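Side-chain contacts in esterase E25 (Uncultured bacterium, PDB 4Q05), which probably hydrolyses carboxylic esters as a dimeric alpha/beta-hydrolase of the bacterial hormone-sensitive lipase family: residues 133-138 and 154-159; 140-145 and 260-265; 186-191 and 195-200; 209-214 and 268-273. All blocks are in the same frame, centred on the assembly; numbering follows the deposited sequence.

Contact 1 of 4, residues 133-138 and 154-159; sequences FVHTHG and IVIATL
I156 of helix 151-160 packs over one face of the F133 ring of strand 132-136 in a buried, largely apolar helix-on-sheet contact that also takes in H135 and has no hydrogen bond across it. The two branches of the isoleucine share the work. CG2 stands 3.9 Å from the centroid of the F133 ring and only 4° off the ring normal, a CH-pi contact over the middle of the face. CD1 reaches the far end of the ring, where F133 CE1 lies 3.7 Å from I156 CD1. With CG1 of I156 beside the backbone N (chi1 -67°) and CG2 anti to it, CG2 lies over the ring while CD1 runs on toward H135. That methyl meets the imidazole at a slant, 3.9 Å separating I156 CD1 from H135 ND1; the same nitrogen makes a weak hydrogen bond to the carbonyl of G203. H135 CB closes one edge of the F133 ring in its plane, and F348 of helix 342-358 also packs on I156. Cutting F133 back to an alanine would probably leave I156 CG2 without the face it rests on and open a gap between sheet and helix. Farther along the chain, H137 ND1 donates to G138 O at 2.8 Å with the acceptor in the ring plane, while Y169 stacks on the ring. Backbone hydrogen bonds pair F133 and H135 with L165 of strand 164-168. I156 packs the connecting helix of this beta-alpha-beta crossover onto its first strand, within the alpha/beta hydrolase sheet.

Contact 2 of 4, residues 140-145 and 260-265; sequences AFVLNG and DGFLEA
L143 and F262 reach for each other from opposite directions, one from the loop after strand 132-136 and the other from the first turn of helix 262-271. L143 CD1 comes within 4.1 Å of F262 CE2, approaching the ring at a slant. V142 takes a second oblique position on the same ring, with V142 CG2 4.3 Å from F262 CZ, so two successive loop residues hold the far end of the phenyl group. F262 gets there by swinging CG opposite its backbone N (chi1 180°), which carries the ring away from the helix backbone and into the loop. L263 uses the same first torsion (chi1 -179°) and sends a single branch across: L263 CD1 presses on A140 CB at 3.5 Å, tighter than usual for two methyl carbons. No hydrogen bond crosses between the two segments, whose contact is apolar packing. G261 sits at the N-cap, just before the helix, and its backbone angles would jam any CB against the preceding carbonyl; its O accepts a helical bond from A265 N at 3.0 Å. Helix 77-88 backs the cluster, its L87 packing on both L143 and F262 and its I84 on V142. N144, next in the loop, bonds through ND2 to G138 O and through its N to D88. The loop follows the His-Gly-Gly sequence that begins at H137, whose glycine N-H groups contribute to the oxyanion hole in hormone-sensitive-lipase relatives and probably do here; helices 77-88 and 262-271 both pack against this loop.

Contact 3 of 4, residues 186-191 and 195-200; sequences TVYQHL and GSAQKI
The turn from helix 179-194 into strand 200-205, where Y188 and L191 face A197 and I200, ends a beta-alpha-beta crossover of the alpha/beta hydrolase fold: strand 164-168 leads through this helix to strand 200-205, passing over strand 132-136. L191 CB packs on I200 CD1 at 4.0 Å, and both side chains also rest on V134 of the strand passed over. Y188 lies along the turn, its CG swung opposite the backbone N (chi1 -173°) so that the phenol points to the returning chain. Its hydroxyl meets a methyl group there, Y188 OH lying 3.4 Å from A197 CB, while I200 CG2 sits at the ring edge, near the ring plane, 4.5 Å from Y188 CE1. The turn has its own internal bonds. S196 OG accepts from Q198 N at 3.1 Å, an ST turn, and I200 N reaches A197 O at 2.9 Å as the short 3-10 segment gives way to the strand. Between the two segments G195 N makes a weak bond to L191 O, 3.1 Å long and bent to 126°. The lone polar group among the touching side chains, the buried Y188 hydroxyl, is satisfied by a hydrogen bond to the carbonyl O of D225, so the tyrosine can pin the turn to that neighbouring loop while its flank contributes only apolar packing.

Contact 4 of 4, residues 209-214 and 268-273; sequences ANLTMG and RLYANG
Chi1 close to 180° in both partners, 179° in N210 and 178° in Y270, extends the amide and the phenol straight toward each other across the gap between two helices. N210 belongs to helix 206-221, which follows the probable nucleophile elbow of the alpha/beta hydrolase fold, and Y270 to the last turn of helix 262-271. The two segments stand apart, their nearest CA atoms, those of N210 and Y270, lying 11.0 Å from each other, and the long tyrosine spans most of that distance. Its hydroxyl donates to the amide, Y270 OH to N210 OD1 being 2.8 Å. The donor stands above the carbonyl plane, 55° out of it, rather than on a lone pair, and the amide and ring planes are almost perpendicular. The other end of the amide is gripped as well: N210 ND2 bonds to the carbonyls of V281 and G236, which fixes its rotation and turns OD1 to the phenol. Replacing N210 with a leucine is likely to strand the buried Y270 hydroxyl without its acceptor and to deprive those two carbonyls of their donor. F141 stacks on the Y270 ring, linking it to the loop after strand 132-136. L211, which also packs on Y169, A180 and V184, comes in at the ring edge near its plane, L211 CD2 ending 4.4 Å from Y270 CE1 and 3.7 Å from Y270 OH.

Overall arrangement
Contacts 1 and 3 pack helices 151-160 and 179-194 and the turn after the latter against the central parallel strands; their centres lie 16 Å apart, and strand 132-136 touches both segments of contact 3. Contacts 2 and 4, 11 Å apart, share helix 262-271 and meet where loop 140-145 packs against it. Along the chain contact 1 closes before contacts 3 and 4 open, whereas contact 2 spans contact 3 and interleaves with contacts 1 and 4. Contacts 2 and 3 are farthest apart, centres about 29 Å. Strand 132-136 and its loop bridge the groups, T136 also meeting T212 of contact 4, and join the sheet to helix 262-271 near the probable nucleophile elbow.

Contact 1 of 4, residues 133-138 and 154-159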
loop_
_atom_site.group_PDB
_atom_site.type_symbol
_atom_site.label_atom_id
_atom_site.label_comp_id
_atom_site.label_asym_id
_atom_site.label_seq_id
_atom_site.Cartn_x
_atom_site.Cartn_y
_atom_site.Cartn_z
ATOM N N PHE A 133 6.199 24.140 -4.649
ATOM C CA PHE A 133 5.543 22.915 -5.066
ATOM C C PHE A 133 4.809 23.213 -6.353
ATOM O O PHE A 133 3.872 24.007 -6.376
ATOM C CB PHE A 133 4.557 22.420 -4.002
ATOM C CG PHE A 133 3.960 21.078 -4.319
ATOM C CD1 PHE A 133 3.000 20.951 -5.307
ATOM C CD2 PHE A 133 4.369 19.945 -3.631
ATOM C CE1 PHE A 133 2.454 19.726 -5.618
ATOM C CE2 PHE A 133 3.833 18.713 -3.927
ATOM C CZ PHE A 133 2.867 18.598 -4.927
ATOM N N VAL A 134 5.247 22.581 -7.434
ATOM C CA VAL A 134 4.605 22.787 -8.720
ATOM C C VAL A 134 3.588 21.672 -8.909
ATOM O O VAL A 134 3.930 20.482 -8.935
ATOM C CB VAL A 134 5.626 22.802 -9.863
ATOM C CG1 VAL A 134 4.907 22.952 -11.197
ATOM C CG2 VAL A 134 6.650 23.932 -9.644
ATOM N N HIS A 135 2.329 22.058 -9.029
ATOM C CA HIS A 135 1.254 21.084 -8.936
ATOM C C HIS A 135 0.621 20.842 -10.297
ATOM O O HIS A 135 0.387 21.782 -11.058
ATOM C CB HIS A 135 0.210 21.569 -7.937
ATOM C CG HIS A 135 -1.096 20.858 -8.048
ATOM N ND1 HIS A 135 -1.258 19.540 -7.673
ATOM C CD2 HIS A 135 -2.303 21.274 -8.501
ATOM C CE1 HIS A 135 -2.511 19.175 -7.893
ATOM N NE2 HIS A 135 -3.164 20.206 -8.401
ATOM N N THR A 136 0.361 19.577 -10.608
ATOM C CA THR A 136 -0.282 19.221 -11.865
ATOM C C THR A 136 -1.569 18.495 -11.512
ATOM O O THR A 136 -1.535 17.404 -10.942
ATOM C CB THR A 136 0.610 18.303 -12.708
ATOM O OG1 THR A 136 1.017 17.186 -11.917
ATOM C CG2 THR A 136 1.863 19.058 -13.146
ATOM N N HIS A 137 -2.701 19.121 -11.823
ATOM C CA HIS A 137 -3.985 18.652 -11.322
ATOM C C HIS A 137 -4.380 17.287 -11.886
ATOM O O HIS A 137 -3.896 16.872 -12.936
ATOM C CB HIS A 137 -5.084 19.694 -11.586
ATOM C CG HIS A 137 -5.388 19.912 -13.040
ATOM N ND1 HIS A 137 -6.069 18.989 -13.808
ATOM C CD2 HIS A 137 -5.109 20.953 -13.863
ATOM C CE1 HIS A 137 -6.203 19.456 -15.038
ATOM N NE2 HIS A 137 -5.638 20.649 -15.096
ATOM N N GLY A 138 -5.245 16.592 -11.155
ATOM C CA GLY A 138 -5.766 15.305 -11.575
ATOM C C GLY A 138 -6.995 15.450 -12.447
ATOM O O GLY A 138 -7.192 16.466 -13.110
ATOM N N ILE A 154 -4.768 23.736 -3.362
ATOM C CA ILE A 154 -5.134 24.434 -2.135
ATOM C C ILE A 154 -4.884 23.527 -0.924
ATOM O O ILE A 154 -4.346 23.969 0.099
ATOM C CB ILE A 154 -6.600 24.867 -2.194
ATOM C CG1 ILE A 154 -6.779 25.950 -3.266
ATOM C CG2 ILE A 154 -7.087 25.354 -0.825
ATOM C CD1 ILE A 154 -8.230 26.134 -3.692
ATOM N N VAL A 155 -5.248 22.253 -1.055
ATOM C CA VAL A 155 -5.048 21.298 0.031
ATOM C C VAL A 155 -3.569 21.101 0.318
ATOM O O VAL A 155 -3.131 21.136 1.471
ATOM C CB VAL A 155 -5.646 19.916 -0.292
ATOM C CG1 VAL A 155 -5.214 18.917 0.761
ATOM C CG2 VAL A 155 -7.157 19.990 -0.394
ATOM N N ILE A 156 -2.791 20.882 -0.735
ATOM C CA ILE A 156 -1.366 20.739 -0.571
ATOM C C ILE A 156 -0.777 21.997 0.069
ATOM O O ILE A 156 0.001 21.925 1.024
ATOM C CB ILE A 156 -0.690 20.468 -1.936
ATOM C CG1 ILE A 156 -1.120 19.097 -2.478
ATOM C CG2 ILE A 156 0.810 20.555 -1.809
ATOM C CD1 ILE A 156 -0.677 18.836 -3.932
ATOM N N ALA A 157 -1.139 23.155 -0.467
ATOM C CA ALA A 157 -0.576 24.406 0.047
ATOM C C ALA A 157 -0.817 24.555 1.554
ATOM O O ALA A 157 0.130 24.748 2.312
ATOM C CB ALA A 157 -1.124 25.601 -0.711
ATOM N N THR A 158 -2.073 24.449 1.987
ATOM C CA THR A 158 -2.387 24.668 3.401
ATOM C C THR A 158 -1.795 23.627 4.311
ATOM O O THR A 158 -1.226 23.962 5.342
ATOM C CB THR A 158 -3.894 24.666 3.718
ATOM O OG1 THR A 158 -4.621 23.962 2.706
ATOM C CG2 THR A 158 -4.399 26.052 3.851
ATOM N N LEU A 159 -1.949 22.361 3.944
ATOM C CA LEU A 159 -1.561 21.288 4.852
ATOM C C LEU A 159 -0.088 20.959 4.778
ATOM O O LEU A 159 0.517 20.647 5.794
ATOM C CB LEU A 159 -2.406 20.041 4.602
ATOM C CG LEU A 159 -3.886 20.294 4.883
ATOM C CD1 LEU A 159 -4.682 19.005 4.850
ATOM C CD2 LEU A 159 -4.031 20.976 6.224
#

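Contact 2 of 4, residues 140-145 and 260-265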
loop_
_atom_site.group_PDB
_atom_site.type_symbol
_atom_site.label_atom_id
_atom_site.label_comp_id
_atom_site.label_asym_id
_atom_site.label_seq_id
_atom_site.Cartn_x
_atom_site.Cartn_y
_atom_site.Cartn_z
ATOM N N ALA A 140 -9.182 12.838 -15.262
ATOM C CA ALA A 140 -8.746 11.965 -16.286
ATOM C C ALA A 140 -8.505 12.704 -17.587
ATOM O O ALA A 140 -9.246 12.557 -18.526
ATOM C CB ALA A 140 -9.732 10.856 -16.486
ATOM N N PHE A 141 -7.460 13.500 -17.587
ATOM C CA PHE A 141 -6.862 14.050 -18.777
ATOM C C PHE A 141 -7.609 15.172 -19.491
ATOM O O PHE A 141 -7.049 15.826 -20.312
ATOM C CB PHE A 141 -6.557 12.943 -19.787
ATOM C CG PHE A 141 -5.704 11.850 -19.228
ATOM C CD1 PHE A 141 -4.369 12.033 -19.089
ATOM C CD2 PHE A 141 -6.254 10.678 -18.789
ATOM C CE1 PHE A 141 -3.590 11.060 -18.543
ATOM C CE2 PHE A 141 -5.473 9.707 -18.235
ATOM C CZ PHE A 141 -4.146 9.900 -18.119
ATOM N N VAL A 142 -8.857 15.377 -19.148
ATOM C CA VAL A 142 -9.645 16.390 -19.807
ATOM C C VAL A 142 -10.408 17.221 -18.787
ATOM O O VAL A 142 -11.051 18.160 -19.143
ATOM C CB VAL A 142 -10.662 15.818 -20.794
ATOM C CG1 VAL A 142 -9.979 15.046 -21.876
ATOM C CG2 VAL A 142 -11.626 14.916 -20.089
ATOM N N LEU A 143 -10.325 16.838 -17.528
ATOM C CA LEU A 143 -11.098 17.455 -16.461
ATOM C C LEU A 143 -10.277 18.454 -15.658
ATOM O O LEU A 143 -9.053 18.469 -15.729
ATOM C CB LEU A 143 -11.672 16.386 -15.526
ATOM C CG LEU A 143 -12.601 15.366 -16.197
ATOM C CD1 LEU A 143 -13.069 14.293 -15.209
ATOM C CD2 LEU A 143 -13.799 16.062 -16.871
ATOM N N ASN A 144 -10.975 19.284 -14.895
ATOM C CA ASN A 144 -10.363 20.221 -13.961
ATOM C C ASN A 144 -9.504 21.305 -14.589
ATOM O O ASN A 144 -8.518 21.733 -14.002
ATOM C CB ASN A 144 -9.575 19.470 -12.885
ATOM C CG ASN A 144 -10.445 18.480 -12.113
ATOM O OD1 ASN A 144 -11.584 18.777 -11.759
ATOM N ND2 ASN A 144 -9.915 17.301 -11.873
ATOM N N GLY A 145 -9.893 21.753 -15.776
ATOM C CA GLY A 145 -9.249 22.883 -16.410
ATOM C C GLY A 145 -9.548 24.141 -15.617
ATOM O O GLY A 145 -10.517 24.197 -14.851
ATOM N N ASP A 260 -14.433 1.308 -17.556
ATOM C CA ASP A 260 -15.217 1.194 -18.786
ATOM C C ASP A 260 -16.073 2.423 -19.007
ATOM O O ASP A 260 -16.558 3.019 -18.057
ATOM C CB ASP A 260 -16.135 -0.029 -18.752
ATOM C CG ASP A 260 -15.391 -1.322 -18.446
ATOM O OD1 ASP A 260 -14.204 -1.460 -18.833
ATOM O OD2 ASP A 260 -16.011 -2.203 -17.817
ATOM N N GLY A 261 -16.275 2.775 -20.271
ATOM C CA GLY A 261 -17.065 3.939 -20.614
ATOM C C GLY A 261 -16.211 5.193 -20.626
ATOM O O GLY A 261 -15.262 5.314 -21.410
ATOM N N PHE A 262 -16.548 6.127 -19.745
ATOM C CA PHE A 262 -15.916 7.437 -19.748
ATOM C C PHE A 262 -14.397 7.406 -19.615
ATOM O O PHE A 262 -13.677 8.027 -20.408
ATOM C CB PHE A 262 -16.503 8.338 -18.666
ATOM C CG PHE A 262 -15.878 9.691 -18.639
ATOM C CD1 PHE A 262 -16.244 10.651 -19.566
ATOM C CD2 PHE A 262 -14.881 9.990 -17.732
ATOM C CE1 PHE A 262 -15.649 11.900 -19.568
ATOM C CE2 PHE A 262 -14.279 11.237 -17.730
ATOM C CZ PHE A 262 -14.670 12.196 -18.657
ATOM N N LEU A 263 -13.900 6.697 -18.607
ATOM C CA LEU A 263 -12.472 6.751 -18.326
ATOM C C LEU A 263 -11.698 6.235 -19.523
ATOM O O LEU A 263 -10.756 6.870 -19.968
ATOM C CB LEU A 263 -12.123 5.953 -17.070
ATOM C CG LEU A 263 -10.646 5.970 -16.693
ATOM C CD1 LEU A 263 -10.127 7.414 -16.631
ATOM C CD2 LEU A 263 -10.393 5.229 -15.365
ATOM N N GLU A 264 -12.113 5.098 -20.067
ATOM C CA GLU A 264 -11.431 4.585 -21.246
ATOM C C GLU A 264 -11.488 5.586 -22.406
ATOM O O GLU A 264 -10.504 5.793 -23.112
ATOM C CB GLU A 264 -11.997 3.226 -21.688
ATOM C CG GLU A 264 -11.340 2.764 -22.981
ATOM C CD GLU A 264 -11.717 1.357 -23.408
ATOM O OE1 GLU A 264 -12.611 0.747 -22.782
ATOM O OE2 GLU A 264 -11.102 0.868 -24.382
ATOM N N ALA A 265 -12.645 6.208 -22.592
ATOM C CA ALA A 265 -12.808 7.189 -23.658
ATOM C C ALA A 265 -11.839 8.342 -23.447
ATOM O O ALA A 265 -11.183 8.795 -24.393
ATOM C CB ALA A 265 -14.242 7.696 -23.703
#

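Contact 3 of 4, residues 186-191 and 195-200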
loop_
_atom_site.group_PDB
_atom_site.type_symbol
_atom_site.label_atom_id
_atom_site.label_comp_id
_atom_site.label_asym_id
_atom_site.label_seq_id
_atom_site.Cartn_x
_atom_site.Cartn_y
_atom_site.Cartn_z
ATOM N N THR A 186 7.256 23.720 -20.318
ATOM C CA THR A 186 7.485 25.156 -20.491
ATOM C C THR A 186 7.598 25.862 -19.155
ATOM O O THR A 186 8.525 26.632 -18.922
ATOM C CB THR A 186 6.342 25.800 -21.311
ATOM O OG1 THR A 186 6.408 25.336 -22.660
ATOM C CG2 THR A 186 6.449 27.308 -21.310
ATOM N N VAL A 187 6.654 25.588 -18.260
ATOM C CA VAL A 187 6.681 26.222 -16.954
ATOM C C VAL A 187 7.897 25.768 -16.162
ATOM O O VAL A 187 8.583 26.575 -15.528
ATOM C CB VAL A 187 5.392 25.930 -16.158
ATOM C CG1 VAL A 187 5.545 26.388 -14.712
ATOM C CG2 VAL A 187 4.221 26.620 -16.811
ATOM N N TYR A 188 8.177 24.473 -16.202
ATOM C CA TYR A 188 9.339 23.956 -15.480
ATOM C C TYR A 188 10.646 24.611 -15.956
ATOM O O TYR A 188 11.458 25.051 -15.142
ATOM C CB TYR A 188 9.435 22.438 -15.618
ATOM C CG TYR A 188 10.518 21.828 -14.764
ATOM C CD1 TYR A 188 10.340 21.678 -13.391
ATOM C CD2 TYR A 188 11.717 21.406 -15.326
ATOM C CE1 TYR A 188 11.327 21.126 -12.598
ATOM C CE2 TYR A 188 12.709 20.847 -14.545
ATOM C CZ TYR A 188 12.503 20.704 -13.179
ATOM O OH TYR A 188 13.482 20.149 -12.386
ATOM N N GLN A 189 10.848 24.668 -17.270
ATOM C CA GLN A 189 12.059 25.292 -17.805
ATOM C C GLN A 189 12.182 26.724 -17.336
ATOM O O GLN A 189 13.258 27.167 -16.937
ATOM C CB GLN A 189 12.078 25.247 -19.333
ATOM C CG GLN A 189 12.533 23.910 -19.893
ATOM C CD GLN A 189 13.682 24.044 -20.893
ATOM O OE1 GLN A 189 13.533 24.666 -21.957
ATOM N NE2 GLN A 189 14.838 23.461 -20.553
ATOM N N HIS A 190 11.074 27.456 -17.382
ATOM C CA HIS A 190 11.080 28.836 -16.925
ATOM C C HIS A 190 11.537 28.929 -15.482
ATOM O O HIS A 190 12.346 29.785 -15.133
ATOM C CB HIS A 190 9.704 29.470 -17.083
ATOM C CG HIS A 190 9.587 30.821 -16.448
ATOM N ND1 HIS A 190 10.012 31.974 -17.069
ATOM C CD2 HIS A 190 9.093 31.204 -15.243
ATOM C CE1 HIS A 190 9.787 33.011 -16.280
ATOM N NE2 HIS A 190 9.226 32.570 -15.167
ATOM N N LEU A 191 11.016 28.040 -14.641
ATOM C CA LEU A 191 11.365 28.054 -13.231
ATOM C C LEU A 191 12.855 27.817 -12.996
ATOM O O LEU A 191 13.450 28.454 -12.130
ATOM C CB LEU A 191 10.522 27.029 -12.456
ATOM C CG LEU A 191 9.026 27.342 -12.409
ATOM C CD1 LEU A 191 8.248 26.162 -11.848
ATOM C CD2 LEU A 191 8.773 28.608 -11.587
ATOM N N GLY A 195 15.794 29.702 -10.505
ATOM C CA GLY A 195 16.342 29.144 -9.283
ATOM C C GLY A 195 16.603 27.658 -9.391
ATOM O O GLY A 195 16.392 27.061 -10.439
ATOM N N SER A 196 17.059 27.060 -8.298
ATOM C CA SER A 196 17.496 25.673 -8.310
ATOM C C SER A 196 16.331 24.684 -8.363
ATOM O O SER A 196 15.354 24.824 -7.628
ATOM C CB SER A 196 18.335 25.387 -7.063
ATOM O OG SER A 196 18.555 23.989 -6.920
ATOM N N ALA A 197 16.459 23.672 -9.214
ATOM C CA ALA A 197 15.436 22.637 -9.334
ATOM C C ALA A 197 15.288 21.884 -8.015
ATOM O O ALA A 197 14.232 21.328 -7.711
ATOM C CB ALA A 197 15.802 21.669 -10.453
ATOM N N GLN A 198 16.351 21.880 -7.220
ATOM C CA GLN A 198 16.367 21.114 -5.978
ATOM C C GLN A 198 15.425 21.701 -4.934
ATOM O O GLN A 198 15.053 21.031 -3.965
ATOM C CB GLN A 198 17.800 21.020 -5.438
ATOM C CG GLN A 198 17.951 20.140 -4.213
ATOM C CD GLN A 198 17.598 18.693 -4.484
ATOM O OE1 GLN A 198 17.767 18.199 -5.602
ATOM N NE2 GLN A 198 17.102 18.000 -3.458
ATOM N N LYS A 199 15.030 22.954 -5.137
ATOM C CA LYS A 199 14.105 23.613 -4.232
ATOM C C LYS A 199 12.664 23.366 -4.654
ATOM O O LYS A 199 11.724 23.891 -4.048
ATOM C CB LYS A 199 14.367 25.115 -4.205
ATOM C CG LYS A 199 15.716 25.496 -3.591
ATOM C CD LYS A 199 15.874 27.006 -3.523
ATOM C CE LYS A 199 17.286 27.390 -3.065
ATOM N NZ LYS A 199 17.568 26.896 -1.696
ATOM N N ILE A 200 12.500 22.585 -5.713
ATOM C CA ILE A 200 11.187 22.392 -6.308
ATOM C C ILE A 200 10.670 20.982 -6.109
ATOM O O ILE A 200 11.372 20.005 -6.395
ATOM C CB ILE A 200 11.224 22.713 -7.812
ATOM C CG1 ILE A 200 11.511 24.204 -8.018
ATOM C CG2 ILE A 200 9.909 22.305 -8.496
ATOM C CD1 ILE A 200 11.623 24.596 -9.473
#

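Contact 4 of 4, residues 209-214 and 268-273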
loop_
_atom_site.group_PDB
_atom_site.type_symbol
_atom_site.label_atom_id
_atom_site.label_comp_id
_atom_site.label_asym_id
_atom_site.label_seq_id
_atom_site.Cartn_x
_atom_site.Cartn_y
_atom_site.Cartn_z
ATOM N N ALA A 209 -0.431 13.622 -12.499
ATOM C CA ALA A 209 0.654 12.757 -12.042
ATOM C C ALA A 209 1.258 12.023 -13.236
ATOM O O ALA A 209 2.453 11.743 -13.268
ATOM C CB ALA A 209 0.139 11.758 -11.039
ATOM N N ASN A 210 0.405 11.700 -14.206
ATOM C CA ASN A 210 0.844 11.095 -15.450
ATOM C C ASN A 210 1.808 12.033 -16.185
ATOM O O ASN A 210 2.897 11.627 -16.569
ATOM C CB ASN A 210 -0.369 10.727 -16.328
ATOM C CG ASN A 210 0.032 10.115 -17.654
ATOM O OD1 ASN A 210 0.796 10.712 -18.419
ATOM N ND2 ASN A 210 -0.485 8.921 -17.939
ATOM N N LEU A 211 1.417 13.294 -16.357
ATOM C CA LEU A 211 2.303 14.285 -16.986
ATOM C C LEU A 211 3.579 14.463 -16.182
ATOM O O LEU A 211 4.662 14.629 -16.741
ATOM C CB LEU A 211 1.620 15.647 -17.110
ATOM C CG LEU A 211 0.351 15.715 -17.949
ATOM C CD1 LEU A 211 -0.299 17.082 -17.751
ATOM C CD2 LEU A 211 0.652 15.417 -19.426
ATOM N N THR A 212 3.450 14.435 -14.861
ATOM C CA THR A 212 4.617 14.595 -13.999
ATOM C C THR A 212 5.632 13.482 -14.266
ATOM O O THR A 212 6.816 13.732 -14.484
ATOM C CB THR A 212 4.210 14.637 -12.511
ATOM O OG1 THR A 212 3.556 15.882 -12.253
ATOM C CG2 THR A 212 5.426 14.534 -11.603
ATOM N N MET A 213 5.159 12.247 -14.265
ATOM C CA MET A 213 6.039 11.124 -14.557
ATOM C C MET A 213 6.663 11.258 -15.953
ATOM O O MET A 213 7.860 11.046 -16.133
ATOM C CB MET A 213 5.271 9.803 -14.430
ATOM C CG MET A 213 4.821 9.496 -12.990
ATOM S SD MET A 213 3.867 7.968 -12.944
ATOM C CE MET A 213 5.147 6.746 -13.281
ATOM N N GLY A 214 5.843 11.605 -16.943
ATOM C CA GLY A 214 6.343 11.763 -18.298
ATOM C C GLY A 214 7.368 12.874 -18.407
ATOM O O GLY A 214 8.387 12.735 -19.080
ATOM N N ARG A 268 -8.334 7.164 -24.218
ATOM C CA ARG A 268 -8.147 7.088 -25.668
ATOM C C ARG A 268 -8.061 8.466 -26.315
ATOM O O ARG A 268 -7.282 8.665 -27.250
ATOM C CB ARG A 268 -9.222 6.211 -26.326
ATOM C CG ARG A 268 -9.058 4.754 -25.938
ATOM C CD ARG A 268 -10.003 3.804 -26.647
ATOM N NE ARG A 268 -9.698 2.441 -26.226
ATOM C CZ ARG A 268 -8.682 1.721 -26.696
ATOM N NH1 ARG A 268 -7.883 2.217 -27.639
ATOM N NH2 ARG A 268 -8.471 0.497 -26.231
ATOM N N LEU A 269 -8.838 9.429 -25.820
ATOM C CA LEU A 269 -8.700 10.788 -26.341
ATOM C C LEU A 269 -7.277 11.298 -26.078
ATOM O O LEU A 269 -6.612 11.812 -26.977
ATOM C CB LEU A 269 -9.734 11.722 -25.719
ATOM C CG LEU A 269 -9.789 13.120 -26.335
ATOM C CD1 LEU A 269 -10.051 13.038 -27.835
ATOM C CD2 LEU A 269 -10.849 13.964 -25.641
ATOM N N TYR A 270 -6.816 11.134 -24.840
ATOM C CA TYR A 270 -5.455 11.505 -24.433
ATOM C C TYR A 270 -4.397 10.816 -25.293
ATOM O O TYR A 270 -3.450 11.453 -25.766
ATOM C CB TYR A 270 -5.251 11.106 -22.966
ATOM C CG TYR A 270 -3.881 11.364 -22.393
ATOM C CD1 TYR A 270 -3.351 12.644 -22.350
ATOM C CD2 TYR A 270 -3.132 10.322 -21.843
ATOM C CE1 TYR A 270 -2.102 12.884 -21.803
ATOM C CE2 TYR A 270 -1.875 10.550 -21.291
ATOM C CZ TYR A 270 -1.367 11.835 -21.270
ATOM O OH TYR A 270 -0.120 12.094 -20.725
ATOM N N ALA A 271 -4.563 9.508 -25.479
ATOM C CA ALA A 271 -3.598 8.695 -26.209
ATOM C C ALA A 271 -3.457 9.137 -27.666
ATOM O O ALA A 271 -2.391 8.997 -28.264
ATOM C CB ALA A 271 -4.002 7.228 -26.150
ATOM N N ASN A 272 -4.546 9.639 -28.245
ATOM C CA ASN A 272 -4.500 10.196 -29.593
ATOM C C ASN A 272 -3.911 9.188 -30.586
ATOM O O ASN A 272 -3.047 9.532 -31.375
ATOM C CB ASN A 272 -3.690 11.501 -29.612
ATOM C CG ASN A 272 -4.033 12.401 -30.821
ATOM O OD1 ASN A 272 -5.148 12.369 -31.344
ATOM N ND2 ASN A 272 -3.074 13.209 -31.245
ATOM N N GLY A 273 -4.377 7.943 -30.534
ATOM C CA GLY A 273 -3.892 6.924 -31.446
ATOM C C GLY A 273 -2.736 6.067 -30.931
ATOM O O GLY A 273 -2.493 4.981 -31.453
#